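Local atomic coordinates of polyphosphate kinase (Porphyromonas gingivalis, PDB entry 2O8R), a protein that probably catalyses the reversible transfer of the terminal phosphate of ATP to a growing chain of inorganic polyphosphate, with magnesium as cofactor. Residues V162-R167 / I212-L217; A180-P185 / D218-G223. The protein carries 3 engineered substitutions. One frame throughout, in Å; residues are numbered along the deposited sequence.

Interaction 1: V162-R167 / I212-L217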
loop_
_atom_site.group_PDB
_atom_site.type_symbol
_atom_site.label_atom_id
_atom_site.label_comp_id
_atom_site.label_asym_id
_atom_site.label_seq_id
_atom_site.Cartn_x
_atom_site.Cartn_y
_atom_site.Cartn_z
ATOM N N VAL A 162 -0.808 -1.534 20.920
ATOM C CA VAL A 162 -0.317 -1.814 22.244
ATOM C C VAL A 162 -0.216 -0.488 22.952
ATOM O O VAL A 162 0.293 0.477 22.389
ATOM C CB VAL A 162 1.067 -2.443 22.188
ATOM C CG1 VAL A 162 1.667 -2.534 23.574
ATOM C CG2 VAL A 162 0.989 -3.802 21.554
ATOM N N TYR A 163 -0.736 -0.430 24.171
ATOM C CA TYR A 163 -0.567 0.749 25.017
ATOM C C TYR A 163 0.081 0.343 26.326
ATOM O O TYR A 163 0.023 -0.827 26.747
ATOM C CB TYR A 163 -1.900 1.408 25.340
ATOM C CG TYR A 163 -2.628 2.052 24.193
ATOM C CD1 TYR A 163 -2.804 3.429 24.149
ATOM C CD2 TYR A 163 -3.174 1.287 23.168
ATOM C CE1 TYR A 163 -3.497 4.025 23.109
ATOM C CE2 TYR A 163 -3.867 1.877 22.117
ATOM C CZ TYR A 163 -4.022 3.244 22.091
ATOM O OH TYR A 163 -4.715 3.833 21.053
ATOM N N LEU A 164 0.697 1.328 26.962
ATOM C CA LEU A 164 1.298 1.163 28.263
ATOM C C LEU A 164 0.473 1.959 29.242
ATOM O O LEU A 164 0.288 3.172 29.080
ATOM C CB LEU A 164 2.719 1.707 28.239
ATOM C CG LEU A 164 3.940 0.794 28.172
ATOM C CD1 LEU A 164 3.619 -0.684 28.019
ATOM C CD2 LEU A 164 4.834 1.284 27.056
ATOM N N ALA A 165 -0.059 1.271 30.242
ATOM C CA ALA A 165 -0.651 1.961 31.376
ATOM C C ALA A 165 0.415 2.070 32.455
ATOM O O ALA A 165 0.979 1.061 32.879
ATOM C CB ALA A 165 -1.852 1.224 31.881
ATOM N N VAL A 166 0.698 3.303 32.865
ATOM C CA VAL A 166 1.737 3.617 33.852
ATOM C C VAL A 166 1.112 4.079 35.164
ATOM O O VAL A 166 0.206 4.909 35.161
ATOM C CB VAL A 166 2.636 4.786 33.356
ATOM C CG1 VAL A 166 3.695 5.124 34.377
ATOM C CG2 VAL A 166 3.277 4.460 32.022
ATOM N N ARG A 167 1.598 3.543 36.280
ATOM C CA ARG A 167 1.203 4.001 37.613
ATOM C C ARG A 167 2.228 4.992 38.152
ATOM O O ARG A 167 3.427 4.716 38.147
ATOM C CB ARG A 167 1.099 2.817 38.566
ATOM C CG ARG A 167 0.833 3.196 39.998
ATOM C CD ARG A 167 0.366 1.995 40.790
ATOM N NE ARG A 167 1.466 1.127 41.182
ATOM C CZ ARG A 167 1.306 -0.040 41.794
ATOM N NH1 ARG A 167 0.083 -0.478 42.078
ATOM N NH2 ARG A 167 2.366 -0.772 42.119
ATOM N N ILE A 212 11.800 -0.470 25.448
ATOM C CA ILE A 212 12.563 0.764 25.416
ATOM C C ILE A 212 11.809 1.888 26.098
ATOM O O ILE A 212 12.376 2.590 26.937
ATOM C CB ILE A 212 12.939 1.188 23.987
ATOM C CG1 ILE A 212 13.666 0.031 23.272
ATOM C CG2 ILE A 212 13.792 2.495 24.034
ATOM C CD1 ILE A 212 13.691 0.180 21.752
ATOM N N ILE A 213 10.537 2.046 25.752
ATOM C CA ILE A 213 9.707 3.069 26.381
ATOM C C ILE A 213 9.686 2.907 27.913
ATOM O O ILE A 213 9.948 3.856 28.648
ATOM C CB ILE A 213 8.285 3.100 25.782
ATOM C CG1 ILE A 213 8.352 3.570 24.318
ATOM C CG2 ILE A 213 7.388 4.024 26.604
ATOM C CD1 ILE A 213 7.000 3.759 23.641
ATOM N N LYS A 214 9.431 1.690 28.379
ATOM C CA LYS A 214 9.448 1.375 29.804
ATOM C C LYS A 214 10.727 1.843 30.514
ATOM O O LYS A 214 10.681 2.330 31.638
ATOM C CB LYS A 214 9.265 -0.133 30.004
ATOM C CG LYS A 214 7.848 -0.663 29.691
ATOM C CD LYS A 214 7.746 -2.123 30.101
ATOM C CE LYS A 214 6.336 -2.550 30.367
ATOM N NZ LYS A 214 6.340 -3.943 30.855
ATOM N N GLU A 215 11.858 1.714 29.834
ATOM C CA GLU A 215 13.155 2.015 30.405
ATOM C C GLU A 215 13.433 3.532 30.468
ATOM O O GLU A 215 14.427 3.976 31.040
ATOM C CB GLU A 215 14.229 1.292 29.581
ATOM C CG GLU A 215 15.616 1.179 30.208
ATOM C CD GLU A 215 15.600 0.581 31.607
ATOM O OE1 GLU A 215 14.743 -0.286 31.895
ATOM O OE2 GLU A 215 16.462 0.977 32.421
ATOM N N HIS A 216 12.552 4.337 29.890
ATOM C CA HIS A 216 12.792 5.775 29.847
ATOM C C HIS A 216 11.592 6.590 30.319
ATOM O O HIS A 216 11.505 7.788 30.052
ATOM C CB HIS A 216 13.213 6.202 28.438
ATOM C CG HIS A 216 14.494 5.585 27.979
ATOM N ND1 HIS A 216 14.540 4.420 27.245
ATOM C CD2 HIS A 216 15.779 5.961 28.167
ATOM C CE1 HIS A 216 15.798 4.110 26.994
ATOM N NE2 HIS A 216 16.570 5.033 27.536
ATOM N N LEU A 217 10.680 5.937 31.030
ATOM C CA LEU A 217 9.451 6.572 31.475
ATOM C C LEU A 217 9.742 7.761 32.381
ATOM O O LEU A 217 8.977 8.730 32.408
ATOM C CB LEU A 217 8.553 5.557 32.190
ATOM C CG LEU A 217 7.791 4.547 31.326
ATOM C CD1 LEU A 217 7.191 3.460 32.175
ATOM C CD2 LEU A 217 6.709 5.247 30.533
#
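Leu164 reaches from its strand into the angle between Ile213 and Lys214, and its two methyls divide the work. CD2 lies 3.8 Å from Ile213 CG2, the two side chains running at a slant to one another, while CD1 sits 4.0 Å from Lys214 CE, where leucine and lysine cross at about a right angle. The lysine, its chain extended beyond CG, offers the CE methylene to the leucine. Two residues along the strand, Val166 meets Leu217 tip to tip, CG2 to CD2 at 3.8 Å. This branch of Val166 lies beside its own backbone N because CG1 takes the position anti to it (chi1 179°). No hydrogen bond crosses the interface; a side-chain hydrogen bond lies within 212-217, where His216 ND1 donates to Ile212 O over 2.9 Å with the acceptor near the imidazole plane. That bond ties His216, inside the type I turn from Lys214 to Leu217, back to helix 209-214. The result is a helix end and turn laid on one face of the middle-domain sheet: strand 163-169 is flanked there by strands 178-183 and 225-235, Leu182 and Ser229 extend the contact on them, and helix 125-139 packs against Ile213 through Ile139.

Interaction 2: A180-P185 / D218-G223; sequences ALLNVP and DVVFPG
Phe221, Leu182 and Ala180 bury the most surface here, and the phenyl ring is what the two strand residues share. Ala180 CB comes up to the far end of the ring, 3.7 Å from Phe221 CZ, and CE1 is almost as near. Leu182 arrives from the direction opposite to the phenylalanine side chain and sets CD2 3.9 Å from Phe221 CE2. Both methyls approach the ring obliquely, at its outer carbons. The same CD2 also meets Val220 tip to tip, 3.9 Å from Val220 CG1, so this one methyl touches two consecutive residues of 218-223. Val220 CG1 in turn lies 3.5 Å above one face of the phenyl plane, offset toward the rim, giving the ring a neighbour from its own segment. With chi1 at 48°, Leu182 CG lies between the backbone N and the carbonyl carbon, and CD2 is the branch turned to Val220 and Phe221. Residues 180 and 182, two apart on strand 178-183, point to the same side of the sheet, whereas Leu181 points away. Segment 218-223, which holds the end of the weakly bonded helix 217-220 and the loop after it, also meets the second subunit: Val220 and Gly223 make backbone hydrogen bonds to it, and Phe221 packs on its Val153. Within the middle domain, Leu168 of strand 163-169 touches both Ala180 and Phe221, and Phe135 of helix 125-139 packs on Val220.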
loop_
_atom_site.group_PDB
_atom_site.type_symbol
_atom_site.label_atom_id
_atom_site.label_comp_id
_atom_site.label_asym_id
_atom_site.label_seq_id
_atom_site.Cartn_x
_atom_site.Cartn_y
_atom_site.Cartn_z
ATOM N N ALA A 180 -1.399 6.861 34.051
ATOM C CA ALA A 180 -1.207 7.437 32.731
ATOM C C ALA A 180 -1.234 6.392 31.625
ATOM O O ALA A 180 -0.959 5.199 31.837
ATOM C CB ALA A 180 0.059 8.227 32.679
ATOM N N LEU A 181 -1.585 6.857 30.439
ATOM C CA LEU A 181 -1.666 5.994 29.292
ATOM C C LEU A 181 -0.700 6.534 28.287
ATOM O O LEU A 181 -0.745 7.729 27.985
ATOM C CB LEU A 181 -3.074 6.057 28.710
ATOM C CG LEU A 181 -3.463 5.079 27.606
ATOM C CD1 LEU A 181 -3.582 3.672 28.150
ATOM C CD2 LEU A 181 -4.779 5.507 27.020
ATOM N N LEU A 182 0.184 5.686 27.767
ATOM C CA LEU A 182 0.879 6.088 26.540
ATOM C C LEU A 182 0.931 5.080 25.383
ATOM O O LEU A 182 0.673 3.876 25.545
ATOM C CB LEU A 182 2.229 6.773 26.806
ATOM C CG LEU A 182 3.242 6.178 27.759
ATOM C CD1 LEU A 182 4.016 5.095 27.061
ATOM C CD2 LEU A 182 4.165 7.275 28.202
ATOM N N ASN A 183 1.238 5.624 24.208
ATOM C CA ASN A 183 1.174 4.896 22.959
ATOM C C ASN A 183 2.495 4.246 22.650
ATOM O O ASN A 183 3.548 4.783 22.980
ATOM C CB ASN A 183 0.800 5.849 21.821
ATOM C CG ASN A 183 1.592 7.143 21.853
ATOM O OD1 ASN A 183 1.873 7.693 22.917
ATOM N ND2 ASN A 183 1.957 7.634 20.687
ATOM N N VAL A 184 2.453 3.080 22.023
ATOM C CA VAL A 184 3.673 2.526 21.474
ATOM C C VAL A 184 3.599 2.707 19.962
ATOM O O VAL A 184 2.863 2.006 19.272
ATOM C CB VAL A 184 3.955 1.100 21.985
ATOM C CG1 VAL A 184 3.350 0.952 23.355
ATOM C CG2 VAL A 184 3.406 0.052 21.071
ATOM N N PRO A 185 4.337 3.695 19.449
ATOM C CA PRO A 185 4.142 4.204 18.088
ATOM C C PRO A 185 4.602 3.243 17.003
ATOM O O PRO A 185 5.512 3.561 16.236
ATOM C CB PRO A 185 4.995 5.475 18.061
ATOM C CG PRO A 185 6.022 5.276 19.116
ATOM C CD PRO A 185 5.433 4.375 20.161
ATOM N N ASP A 218 10.867 7.692 33.091
ATOM C CA ASP A 218 11.314 8.771 33.975
ATOM C C ASP A 218 11.552 10.108 33.270
ATOM O O ASP A 218 11.406 11.153 33.894
ATOM C CB ASP A 218 12.564 8.362 34.749
ATOM C CG ASP A 218 13.580 7.671 33.879
ATOM O OD1 ASP A 218 13.390 6.468 33.577
ATOM O OD2 ASP A 218 14.568 8.330 33.499
ATOM N N VAL A 219 11.894 10.090 31.982
ATOM C CA VAL A 219 12.053 11.345 31.238
ATOM C C VAL A 219 10.699 11.907 30.793
ATOM O O VAL A 219 10.541 13.122 30.595
ATOM C CB VAL A 219 13.067 11.240 30.047
ATOM C CG1 VAL A 219 14.039 10.071 30.239
ATOM C CG2 VAL A 219 12.366 11.142 28.714
ATOM N N VAL A 220 9.723 11.015 30.665
ATOM C CA VAL A 220 8.381 11.381 30.222
ATOM C C VAL A 220 7.604 11.962 31.402
ATOM O O VAL A 220 6.808 12.898 31.254
ATOM C CB VAL A 220 7.660 10.155 29.615
ATOM C CG1 VAL A 220 6.210 10.455 29.311
ATOM C CG2 VAL A 220 8.377 9.707 28.353
ATOM N N PHE A 221 7.875 11.431 32.584
ATOM C CA PHE A 221 7.222 11.917 33.787
ATOM C C PHE A 221 8.245 12.399 34.819
ATOM O O PHE A 221 8.438 11.751 35.851
ATOM C CB PHE A 221 6.350 10.808 34.376
ATOM C CG PHE A 221 5.350 10.236 33.404
ATOM C CD1 PHE A 221 4.125 10.861 33.200
ATOM C CD2 PHE A 221 5.630 9.069 32.700
ATOM C CE1 PHE A 221 3.197 10.333 32.309
ATOM C CE2 PHE A 221 4.710 8.536 31.816
ATOM C CZ PHE A 221 3.488 9.174 31.617
ATOM N N PRO A 222 8.906 13.540 34.550
ATOM C CA PRO A 222 9.970 13.998 35.442
ATOM C C PRO A 222 9.503 14.271 36.878
ATOM O O PRO A 222 10.227 13.977 37.826
ATOM C CB PRO A 222 10.446 15.292 34.780
ATOM C CG PRO A 222 9.306 15.728 33.936
ATOM C CD PRO A 222 8.719 14.470 33.422
ATOM N N GLY A 223 8.299 14.806 37.035
ATOM C CA GLY A 223 7.782 15.116 38.355
ATOM C C GLY A 223 7.078 13.977 39.068
ATOM O O GLY A 223 6.222 14.218 39.923
#

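Overall arrangement
Interactions 1 and 2 share one sheet face and one helical connection, their centres 6 Å apart. Strands 163-169 and 178-183 are antiparallel neighbours, joined by probable backbone hydrogen bonds from Val166 N to Ala180 O (2.7 Å) and from Leu182 N to Leu164 O; helices 209-214 and 217-220 follow each other over them. Ile213 CG2 lies 3.6 Å from Leu182 CD1, which brings the two contacts into direct apolar touch. Both contacts are buried and lack cross-segment hydrogen bonds. Interaction 1 is wholly aliphatic, including a lysine methylene, and stays within its subunit; interaction 2 adds an aromatic ring and borders the second subunit. Both lie away from the predicted catalytic, ATP and magnesium sites.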